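Local coordinates for MUTM (fpg) protein (Thermus thermophilus, PDB 1EE8) that belongs to the MutM (Fpg) family, combining a beta-rich N-terminal domain, an H2TH domain and a zinc finger that holds a zinc ion, at residues Ser213-Gln216 against Leu220-Gly223; His81-Leu86 against Pro98-Arg103; Thr8-Leu13 against Leu45-Arg50; Ala31-Thr36 against Leu93-Pro98. All coordinates share one frame; numbering follows the deposited sequence.

Contact 1: Ser213-Gln216 against Leu220-Gly223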
# COMPACT_ATOMS: atom_id res chain seq x y z
N SER A 213 -28.19 6.95 -15.95
CA SER A 213 -26.96 6.94 -15.16
C SER A 213 -26.35 5.55 -15.03
O SER A 213 -25.15 5.36 -15.27
CB SER A 213 -27.25 7.51 -13.77
OG SER A 213 -26.08 7.52 -12.97
N TYR A 214 -27.17 4.57 -14.66
CA TYR A 214 -26.70 3.20 -14.50
C TYR A 214 -26.71 2.38 -15.79
O TYR A 214 -27.64 2.44 -16.58
CB TYR A 214 -27.55 2.46 -13.47
CG TYR A 214 -27.30 0.97 -13.44
CD1 TYR A 214 -26.09 0.44 -13.00
CD2 TYR A 214 -28.28 0.07 -13.87
CE1 TYR A 214 -25.85 -0.93 -12.98
CE2 TYR A 214 -28.06 -1.30 -13.86
CZ TYR A 214 -26.85 -1.79 -13.42
OH TYR A 214 -26.64 -3.16 -13.40
N ARG A 215 -25.64 1.60 -15.96
CA ARG A 215 -25.48 0.72 -17.11
C ARG A 215 -24.57 -0.42 -16.68
O ARG A 215 -23.67 -0.23 -15.87
CB ARG A 215 -24.84 1.45 -18.29
CG ARG A 215 -25.76 2.45 -18.96
CD ARG A 215 -25.11 3.04 -20.20
NE ARG A 215 -26.06 3.81 -21.00
CZ ARG A 215 -27.20 3.32 -21.50
NH1 ARG A 215 -27.53 2.05 -21.29
NH2 ARG A 215 -27.99 4.09 -22.23
N GLN A 216 -24.82 -1.61 -17.21
CA GLN A 216 -23.99 -2.77 -16.89
C GLN A 216 -22.60 -2.49 -17.47
O GLN A 216 -22.42 -1.56 -18.24
CB GLN A 216 -24.62 -4.02 -17.49
CG GLN A 216 -25.97 -4.36 -16.87
CD GLN A 216 -26.66 -5.54 -17.54
OE1 GLN A 216 -26.04 -6.58 -17.80
NE2 GLN A 216 -27.96 -5.41 -17.79
N LEU A 220 -24.87 -2.08 -21.76
CA LEU A 220 -26.29 -2.37 -21.89
C LEU A 220 -27.04 -1.94 -20.63
O LEU A 220 -26.55 -2.12 -19.51
CB LEU A 220 -26.50 -3.87 -22.14
CG LEU A 220 -25.81 -4.46 -23.38
CD1 LEU A 220 -26.10 -5.95 -23.45
CD2 LEU A 220 -26.29 -3.76 -24.65
N PRO A 221 -28.23 -1.34 -20.79
CA PRO A 221 -29.01 -0.89 -19.64
C PRO A 221 -29.67 -2.05 -18.90
O PRO A 221 -29.77 -3.16 -19.42
CB PRO A 221 -30.03 0.04 -20.27
CG PRO A 221 -30.30 -0.63 -21.58
CD PRO A 221 -28.90 -0.99 -22.06
N GLY A 222 -30.10 -1.79 -17.67
CA GLY A 222 -30.78 -2.83 -16.90
C GLY A 222 -32.18 -2.96 -17.46
O GLY A 222 -32.51 -2.28 -18.44
N GLY A 223 -33.01 -3.80 -16.87
CA GLY A 223 -34.36 -3.96 -17.39
C GLY A 223 -35.46 -4.06 -16.35
O GLY A 223 -36.57 -4.50 -16.68
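This is a short-range loop contact: two irregular pieces of one long loop, between helix 184-203 and strand 246-249, meet with three residues between them. The backbone of Gln216 closes it. Gln216 N donates to Leu220 O at 2.9 Å, with an N-H...O angle of 159°, and the donor lies tilted from the plane of the carbonyl. The side chain of Gln216 then runs along the same piece of backbone. Gln216 CB lies 3.4 Å from Leu220 O, and the chain stays extended beyond CG. This takes Gln216 NE2 past that carbonyl to Pro221 O, where it makes a weak, bent bond of 3.3 Å. Gln216 thus reaches two successive carbonyls, firmly with its backbone N and only weakly with its amide. Arg215 works beside it. Its CG stands anti to its own carbonyl carbon (chi1 -71°), and the extended chain lies alongside Pro221, pointing the same way. Arg215 NH1 touches Pro221 CB and CD, both at 3.4 Å, and Pro221 N lies at the edge of the guanidinium, in its plane. The Tyr214 ring comes obliquely to Gly222, with Tyr214 CE2 4.3 Å from Gly222 N. Its hydroxyl is hydrogen-bonded to Gly205 O. Thr208 OG1 joins both sides, being hydrogen-bonded to Gly222 N and to Tyr214 O. Tyr214 and Gln216 also touch Thr8 of helix 3-17, which brings the loop against the N-terminal domain. The arrangement is that of a loop that doubles back on itself, held by a backbone bond at its neck, within the long loop between helix 184-203 and strand 246-249.

Contact 2: His81-Leu86 against Pro98-Arg103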
# COMPACT_ATOMS: atom_id res chain seq x y z
N HIS A 81 -16.00 10.56 -18.14
CA HIS A 81 -15.91 10.74 -16.70
C HIS A 81 -15.25 9.59 -15.95
O HIS A 81 -15.57 9.31 -14.79
CB HIS A 81 -17.29 11.03 -16.10
CG HIS A 81 -17.86 12.34 -16.54
ND1 HIS A 81 -18.78 12.45 -17.56
CD2 HIS A 81 -17.59 13.61 -16.15
CE1 HIS A 81 -19.06 13.72 -17.77
NE2 HIS A 81 -18.34 14.45 -16.93
N THR A 82 -14.32 8.92 -16.61
CA THR A 82 -13.60 7.82 -15.97
C THR A 82 -12.60 8.45 -15.01
O THR A 82 -11.85 9.35 -15.38
CB THR A 82 -12.88 6.95 -17.02
OG1 THR A 82 -13.87 6.25 -17.80
CG2 THR A 82 -11.95 5.94 -16.33
N ARG A 83 -12.62 7.99 -13.76
CA ARG A 83 -11.75 8.52 -12.71
C ARG A 83 -10.61 7.57 -12.36
O ARG A 83 -9.62 7.98 -11.75
CB ARG A 83 -12.56 8.78 -11.44
CG ARG A 83 -13.85 9.56 -11.66
CD ARG A 83 -13.58 10.97 -12.16
NE ARG A 83 -14.84 11.70 -12.29
CZ ARG A 83 -14.93 12.98 -12.64
NH1 ARG A 83 -13.83 13.67 -12.91
NH2 ARG A 83 -16.12 13.56 -12.74
N ALA A 84 -10.76 6.30 -12.70
CA ALA A 84 -9.69 5.36 -12.39
C ALA A 84 -9.80 4.16 -13.32
O ALA A 84 -10.82 3.95 -13.95
CB ALA A 84 -9.80 4.90 -10.95
N ALA A 85 -8.72 3.39 -13.41
CA ALA A 85 -8.74 2.21 -14.26
C ALA A 85 -8.04 1.07 -13.56
O ALA A 85 -6.96 1.25 -12.99
CB ALA A 85 -8.05 2.51 -15.59
N LEU A 86 -8.67 -0.10 -13.58
CA LEU A 86 -8.10 -1.30 -12.99
C LEU A 86 -7.51 -2.02 -14.19
O LEU A 86 -8.24 -2.60 -15.00
CB LEU A 86 -9.19 -2.17 -12.35
CG LEU A 86 -9.54 -1.94 -10.88
CD1 LEU A 86 -9.44 -0.47 -10.54
CD2 LEU A 86 -10.93 -2.48 -10.58
N PRO A 98 -19.46 10.28 -12.90
CA PRO A 98 -19.79 11.68 -13.17
C PRO A 98 -19.82 12.58 -11.93
O PRO A 98 -19.15 13.60 -11.89
CB PRO A 98 -21.17 11.58 -13.82
CG PRO A 98 -21.08 10.29 -14.56
CD PRO A 98 -20.42 9.38 -13.55
N ARG A 99 -20.60 12.21 -10.91
CA ARG A 99 -20.72 13.04 -9.71
C ARG A 99 -19.64 12.90 -8.65
O ARG A 99 -19.65 13.63 -7.66
CB ARG A 99 -22.11 12.85 -9.09
CG ARG A 99 -23.24 13.29 -10.02
CD ARG A 99 -24.52 13.58 -9.26
NE ARG A 99 -24.34 14.65 -8.29
CZ ARG A 99 -25.31 15.16 -7.53
NH1 ARG A 99 -25.04 16.13 -6.67
NH2 ARG A 99 -26.55 14.70 -7.63
N ARG A 100 -18.72 11.96 -8.85
CA ARG A 100 -17.58 11.73 -7.96
C ARG A 100 -17.89 11.33 -6.52
O ARG A 100 -17.13 11.68 -5.61
CB ARG A 100 -16.68 12.97 -7.95
CG ARG A 100 -16.36 13.52 -9.33
CD ARG A 100 -15.31 14.62 -9.29
NE ARG A 100 -13.97 14.09 -9.11
CZ ARG A 100 -12.87 14.85 -9.05
NH1 ARG A 100 -12.97 16.17 -9.16
NH2 ARG A 100 -11.68 14.28 -8.90
N PHE A 101 -18.98 10.60 -6.31
CA PHE A 101 -19.32 10.15 -4.97
C PHE A 101 -18.65 8.80 -4.68
O PHE A 101 -18.46 8.43 -3.53
CB PHE A 101 -20.83 10.04 -4.81
CG PHE A 101 -21.50 11.36 -4.59
CD1 PHE A 101 -21.34 12.04 -3.39
CD2 PHE A 101 -22.30 11.92 -5.59
CE1 PHE A 101 -21.96 13.27 -3.19
CE2 PHE A 101 -22.93 13.14 -5.39
CZ PHE A 101 -22.76 13.83 -4.19
N GLY A 102 -18.31 8.08 -5.74
CA GLY A 102 -17.66 6.80 -5.57
C GLY A 102 -16.35 6.89 -4.81
O GLY A 102 -15.69 7.93 -4.79
N ARG A 103 -15.96 5.80 -4.17
CA ARG A 103 -14.72 5.74 -3.42
C ARG A 103 -14.08 4.37 -3.61
O ARG A 103 -14.78 3.41 -3.91
CB ARG A 103 -14.99 5.97 -1.92
CG ARG A 103 -15.53 7.35 -1.57
CD ARG A 103 -14.44 8.40 -1.60
NE ARG A 103 -14.92 9.71 -1.18
CZ ARG A 103 -15.69 10.50 -1.93
NH1 ARG A 103 -16.09 11.68 -1.46
NH2 ARG A 103 -16.06 10.12 -3.14
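Arg83 lays one face of its guanidinium on the side chain of Arg100. Arg100 CG sits 3.4 Å from Arg83 NH2, displaced toward the rim of the group. The two chains cross at about a right angle, yet their guanidinium planes are only 15° apart, with centres at 4.5 Å. Like charges come close in this stack, Arg83 NH1 lying 3.8 Å from Arg100 NE. The polar edge of Arg83 is held by backbone oxygens. Arg83 NE donates to Asp97 O, and Arg83 NH2 makes a weak bond of 3.1 Å to Pro98 O, which lies near the guanidinium plane. A bend at chi2 (-64°) turns the Arg83 chain so that one edge meets these carbonyls while a face meets Arg100. Arg100 NH2 also has a long, weak ion pair with Asp29, which may ease the like-charge contact. Arg100 O is held by Arg103 NH2. Nearby, His81 packs by its CB against Pro98, with His81 CB 3.9 Å from Pro98 CA. This is a surface contact between the start of strand 82-88 and the loop joining strands 92-96 and 103-108, and its centre is a parallel-displaced arginine-arginine stack.

Contact 3: Thr8-Leu13 against Leu45-Arg50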
# COMPACT_ATOMS: atom_id res chain seq x y z
N THR A 8 -25.50 -7.11 -10.06
CA THR A 8 -25.39 -7.33 -11.49
C THR A 8 -23.96 -7.05 -11.94
O THR A 8 -23.43 -7.73 -12.81
CB THR A 8 -26.37 -6.43 -12.28
OG1 THR A 8 -27.71 -6.77 -11.91
CG2 THR A 8 -26.19 -6.63 -13.77
N THR A 9 -23.34 -6.03 -11.35
CA THR A 9 -21.97 -5.68 -11.69
C THR A 9 -21.05 -6.84 -11.27
O THR A 9 -20.18 -7.26 -12.04
CB THR A 9 -21.56 -4.38 -10.97
OG1 THR A 9 -22.35 -3.29 -11.49
CG2 THR A 9 -20.08 -4.08 -11.18
N ARG A 10 -21.26 -7.35 -10.07
CA ARG A 10 -20.47 -8.47 -9.56
C ARG A 10 -20.56 -9.65 -10.51
O ARG A 10 -19.54 -10.17 -10.96
CB ARG A 10 -20.97 -8.89 -8.17
CG ARG A 10 -20.46 -10.24 -7.69
CD ARG A 10 -20.95 -10.57 -6.28
NE ARG A 10 -20.50 -11.90 -5.85
CZ ARG A 10 -21.15 -13.03 -6.12
NH1 ARG A 10 -22.29 -13.01 -6.80
NH2 ARG A 10 -20.63 -14.20 -5.74
N ARG A 11 -21.78 -10.07 -10.83
CA ARG A 11 -21.99 -11.20 -11.73
C ARG A 11 -21.41 -10.97 -13.12
O ARG A 11 -20.86 -11.89 -13.72
CB ARG A 11 -23.48 -11.52 -11.82
CG ARG A 11 -24.06 -11.94 -10.47
CD ARG A 11 -25.54 -12.26 -10.53
NE ARG A 11 -26.01 -12.70 -9.21
CZ ARG A 11 -27.16 -13.32 -8.99
NH1 ARG A 11 -27.98 -13.58 -10.00
NH2 ARG A 11 -27.48 -13.68 -7.76
N ARG A 12 -21.51 -9.75 -13.64
CA ARG A 12 -20.98 -9.47 -14.97
C ARG A 12 -19.45 -9.46 -15.00
O ARG A 12 -18.84 -9.94 -15.95
CB ARG A 12 -21.49 -8.13 -15.48
CG ARG A 12 -22.98 -8.09 -15.72
CD ARG A 12 -23.40 -9.10 -16.79
NE ARG A 12 -24.82 -8.98 -17.10
CZ ARG A 12 -25.42 -9.62 -18.10
NH1 ARG A 12 -24.72 -10.42 -18.89
NH2 ARG A 12 -26.72 -9.44 -18.32
N LEU A 13 -18.84 -8.92 -13.95
CA LEU A 13 -17.39 -8.85 -13.90
C LEU A 13 -16.67 -10.15 -13.56
O LEU A 13 -15.59 -10.40 -14.08
CB LEU A 13 -16.94 -7.77 -12.91
CG LEU A 13 -17.26 -6.30 -13.20
CD1 LEU A 13 -16.66 -5.43 -12.10
CD2 LEU A 13 -16.71 -5.90 -14.56
N LEU A 45 -8.94 -13.05 -6.84
CA LEU A 45 -9.47 -14.35 -6.46
C LEU A 45 -10.99 -14.41 -6.40
O LEU A 45 -11.58 -15.48 -6.55
CB LEU A 45 -8.89 -14.77 -5.12
CG LEU A 45 -7.36 -14.74 -5.07
CD1 LEU A 45 -6.87 -15.24 -3.72
CD2 LEU A 45 -6.80 -15.59 -6.20
N GLU A 46 -11.62 -13.26 -6.17
CA GLU A 46 -13.08 -13.21 -6.10
C GLU A 46 -13.57 -11.78 -6.11
O GLU A 46 -12.81 -10.84 -5.86
CB GLU A 46 -13.58 -13.88 -4.83
CG GLU A 46 -14.09 -15.29 -5.01
CD GLU A 46 -15.42 -15.37 -5.74
OE1 GLU A 46 -15.89 -14.35 -6.29
OE2 GLU A 46 -16.00 -16.48 -5.77
N VAL A 47 -14.85 -11.62 -6.43
CA VAL A 47 -15.50 -10.32 -6.43
C VAL A 47 -16.76 -10.52 -5.59
O VAL A 47 -17.73 -11.13 -6.04
CB VAL A 47 -15.91 -9.87 -7.85
CG1 VAL A 47 -16.54 -8.47 -7.81
CG2 VAL A 47 -14.69 -9.86 -8.77
N ASP A 48 -16.71 -10.05 -4.35
CA ASP A 48 -17.85 -10.20 -3.45
C ASP A 48 -18.65 -8.91 -3.35
O ASP A 48 -18.23 -7.85 -3.82
CB ASP A 48 -17.38 -10.59 -2.04
CG ASP A 48 -16.60 -11.89 -2.02
OD1 ASP A 48 -17.02 -12.86 -2.69
OD2 ASP A 48 -15.57 -11.95 -1.33
N ARG A 49 -19.83 -9.02 -2.75
CA ARG A 49 -20.70 -7.88 -2.54
C ARG A 49 -21.27 -7.96 -1.15
O ARG A 49 -21.75 -9.01 -0.72
CB ARG A 49 -21.86 -7.86 -3.54
CG ARG A 49 -22.84 -6.70 -3.29
CD ARG A 49 -24.13 -6.85 -4.08
NE ARG A 49 -24.88 -8.04 -3.69
CZ ARG A 49 -25.45 -8.21 -2.51
NH1 ARG A 49 -26.11 -9.34 -2.24
NH2 ARG A 49 -25.39 -7.26 -1.59
N ARG A 50 -21.19 -6.85 -0.43
CA ARG A 50 -21.75 -6.77 0.90
C ARG A 50 -22.53 -5.47 0.80
O ARG A 50 -21.96 -4.40 0.57
CB ARG A 50 -20.64 -6.64 1.95
CG ARG A 50 -21.13 -6.74 3.37
CD ARG A 50 -21.50 -8.17 3.74
NE ARG A 50 -22.00 -8.26 5.12
CZ ARG A 50 -23.25 -8.01 5.49
NH1 ARG A 50 -24.16 -7.64 4.59
NH2 ARG A 50 -23.60 -8.12 6.76
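The contact belongs to the packing of the N-terminal helix 3-17 on the beta-sheet of the Fpg N-terminal domain. Helix 8-13 and strand 45-50 run nearly antiparallel, at 170°, with their axes 8.4 Å apart at closest. Arg10 carries most of it. Its CG is anti to the backbone N (chi1 166°), and the chain then runs extended as far as NE, straight out to the strand. There Arg10 NE gives a weak, bent bond of 2.9 Å to Val47 O, with an N-H...O angle of 123°. The methylenes take part as well: Arg10 CG and CD each lie 3.3 Å from Val47 O. Arg10 CD also touches Arg49 CB at 4.0 Å, where the two arginine chains cross at about a right angle. Val47 CG1 meets Arg10 CG at 4.3 Å, so the aliphatic stem packs on the strand. The charged ends share a partner outside both segments: Glu7 forms salt bridges with Arg10 NH1 and with Arg49 NE. Arg49 and Arg50 are further paired with Glu124. Beside the contact, Glu46 OE1 accepts from Val47 N at 2.9 Å through its anti lone pair. A classic beta bulge sets Leu45 and Glu46 opposite the single residue Ala57 of strand 53-58. Together these features make a helix-on-sheet interface, with an arginine stem packed on the strand.

Contact 4: Ala31-Thr36 against Leu93-Pro98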
# COMPACT_ATOMS: atom_id res chain seq x y z
N ALA A 31 -7.33 11.21 -2.61
CA ALA A 31 -8.34 11.62 -1.63
C ALA A 31 -9.54 10.69 -1.67
O ALA A 31 -10.08 10.31 -0.64
CB ALA A 31 -8.80 13.05 -1.92
N ARG A 32 -9.95 10.32 -2.88
CA ARG A 32 -11.10 9.44 -3.07
C ARG A 32 -10.73 7.96 -3.21
O ARG A 32 -11.47 7.09 -2.77
CB ARG A 32 -11.89 9.88 -4.31
CG ARG A 32 -12.55 11.25 -4.21
CD ARG A 32 -13.44 11.51 -5.43
NE ARG A 32 -14.25 12.73 -5.31
CZ ARG A 32 -13.77 13.96 -5.46
NH1 ARG A 32 -12.49 14.16 -5.75
NH2 ARG A 32 -14.59 15.01 -5.32
N TYR A 33 -9.60 7.69 -3.84
CA TYR A 33 -9.14 6.32 -4.05
C TYR A 33 -7.93 6.15 -3.15
O TYR A 33 -6.81 6.50 -3.52
CB TYR A 33 -8.80 6.14 -5.52
CG TYR A 33 -9.91 6.71 -6.37
CD1 TYR A 33 -11.24 6.44 -6.06
CD2 TYR A 33 -9.63 7.60 -7.41
CE1 TYR A 33 -12.28 7.04 -6.76
CE2 TYR A 33 -10.67 8.20 -8.12
CZ TYR A 33 -11.98 7.92 -7.78
OH TYR A 33 -13.01 8.57 -8.43
N ARG A 34 -8.19 5.62 -1.96
CA ARG A 34 -7.18 5.47 -0.94
C ARG A 34 -6.46 4.14 -0.85
O ARG A 34 -7.08 3.07 -0.90
CB ARG A 34 -7.80 5.77 0.42
CG ARG A 34 -8.47 7.13 0.47
CD ARG A 34 -9.40 7.24 1.68
NE ARG A 34 -10.20 8.46 1.60
CZ ARG A 34 -11.37 8.63 2.21
NH1 ARG A 34 -11.89 7.66 2.96
NH2 ARG A 34 -12.02 9.78 2.08
N ASN A 35 -5.13 4.22 -0.72
CA ASN A 35 -4.29 3.05 -0.58
C ASN A 35 -4.51 2.00 -1.66
O ASN A 35 -4.48 0.81 -1.38
CB ASN A 35 -4.52 2.41 0.80
CG ASN A 35 -4.26 3.38 1.93
OD1 ASN A 35 -5.16 3.70 2.72
ND2 ASN A 35 -3.03 3.85 2.03
N THR A 36 -4.73 2.44 -2.89
CA THR A 36 -4.95 1.48 -3.97
C THR A 36 -3.68 0.73 -4.36
O THR A 36 -3.76 -0.37 -4.90
CB THR A 36 -5.55 2.17 -5.22
OG1 THR A 36 -4.66 3.21 -5.66
CG2 THR A 36 -6.90 2.78 -4.89
N LEU A 93 -10.66 -2.35 -16.61
CA LEU A 93 -11.98 -1.96 -16.12
C LEU A 93 -11.89 -0.46 -15.81
O LEU A 93 -10.94 -0.02 -15.16
CB LEU A 93 -12.34 -2.71 -14.83
CG LEU A 93 -12.26 -4.24 -14.85
CD1 LEU A 93 -12.72 -4.78 -13.50
CD2 LEU A 93 -13.15 -4.78 -15.97
N TYR A 94 -12.87 0.31 -16.26
CA TYR A 94 -12.85 1.75 -16.01
C TYR A 94 -13.92 2.17 -15.01
O TYR A 94 -15.07 1.78 -15.14
CB TYR A 94 -13.05 2.53 -17.31
CG TYR A 94 -12.08 2.13 -18.40
CD1 TYR A 94 -12.40 1.13 -19.31
CD2 TYR A 94 -10.82 2.73 -18.49
CE1 TYR A 94 -11.50 0.73 -20.30
CE2 TYR A 94 -9.91 2.34 -19.48
CZ TYR A 94 -10.26 1.34 -20.38
OH TYR A 94 -9.37 0.95 -21.35
N PHE A 95 -13.51 2.96 -14.02
CA PHE A 95 -14.43 3.44 -13.00
C PHE A 95 -15.01 4.78 -13.45
O PHE A 95 -14.39 5.83 -13.34
CB PHE A 95 -13.69 3.58 -11.66
CG PHE A 95 -14.59 3.95 -10.50
CD1 PHE A 95 -14.49 5.20 -9.90
CD2 PHE A 95 -15.52 3.04 -10.02
CE1 PHE A 95 -15.33 5.55 -8.84
CE2 PHE A 95 -16.37 3.38 -8.95
CZ PHE A 95 -16.27 4.65 -8.36
N HIS A 96 -16.21 4.70 -14.00
CA HIS A 96 -16.97 5.83 -14.51
C HIS A 96 -17.69 6.46 -13.32
O HIS A 96 -18.38 5.76 -12.58
CB HIS A 96 -17.99 5.31 -15.53
CG HIS A 96 -19.00 6.33 -15.96
ND1 HIS A 96 -18.67 7.44 -16.72
CD2 HIS A 96 -20.33 6.42 -15.73
CE1 HIS A 96 -19.75 8.15 -16.94
NE2 HIS A 96 -20.77 7.56 -16.35
N ASP A 97 -17.53 7.76 -13.12
CA ASP A 97 -18.21 8.39 -12.00
C ASP A 97 -18.40 9.90 -12.18
O ASP A 97 -17.61 10.70 -11.68
CB ASP A 97 -17.44 8.13 -10.69
CG ASP A 97 -18.23 8.55 -9.45
OD1 ASP A 97 -17.65 8.58 -8.35
OD2 ASP A 97 -19.44 8.83 -9.58
N PRO A 98 -19.46 10.28 -12.90
CA PRO A 98 -19.79 11.68 -13.17
C PRO A 98 -19.82 12.58 -11.93
O PRO A 98 -19.15 13.60 -11.89
CB PRO A 98 -21.17 11.58 -13.82
CG PRO A 98 -21.08 10.29 -14.56
CD PRO A 98 -20.42 9.38 -13.55
O HOH W 1 -15.40 9.04 -7.39
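A single water joins Tyr33 to Asp97. It accepts from Tyr33 OH at 2.6 Å and donates to Asp97 OD1 at 2.5 Å. Asp97 OD1 also accepts from Gly102 N, so two donors grip this buried oxygen, while the other carboxylate oxygen, OD2, is hydrogen-bonded to Thr71. Such partners probably favour the charged carboxylate. The same water lies in the plane of the Phe95 ring, at its edge. Tyr33 OH comes to that edge too, 3.8 Å from Phe95 CE1. Tyr33 CE1 also lies 4.0 Å from Phe95 CE1. The two rings stand with planes at 82° and centroids 5.9 Å apart, an oblique pair. Phe95 reaches out with CG anti to its backbone N (chi1 -174°), which carries the ring toward Tyr33. Arg32 CB lies over one face of the Tyr33 ring, and His27 meets this ring edge-to-face. The Phe74 ring meets that of Phe95. The two segments share no direct hydrogen bond, and the contact is small but buried. It joins strand 33-34, at one end of the sheet order and paired with 103-108, to strand 92-96, next to the other end and between 82-88 and 73-75, with Tyr33 also touching Arg83 of strand 82-88.

How the contacts relate
Contacts 2 and 4 are closest, with centres about 5 Å apart. They share Pro98, and strands 82-88 and 92-96 pair in the same sheet. Contact 4 is buried, aromatic and water-bridged; contact 2 lies at the surface and rests on stacked arginines. Contact 3 is partly buried and reaches that sheet from helix 3-17, with Leu13 packing on Leu93 of contact 4. Its arginines are paired with glutamates, unlike the stack of contact 2. Contact 1 is a loop contact outside the sheet, also partly buried and built on backbone carbonyls and an arginine beside a proline. It touches the helix of contact 3, and its nearest atoms stay about 5 Å from contact 4.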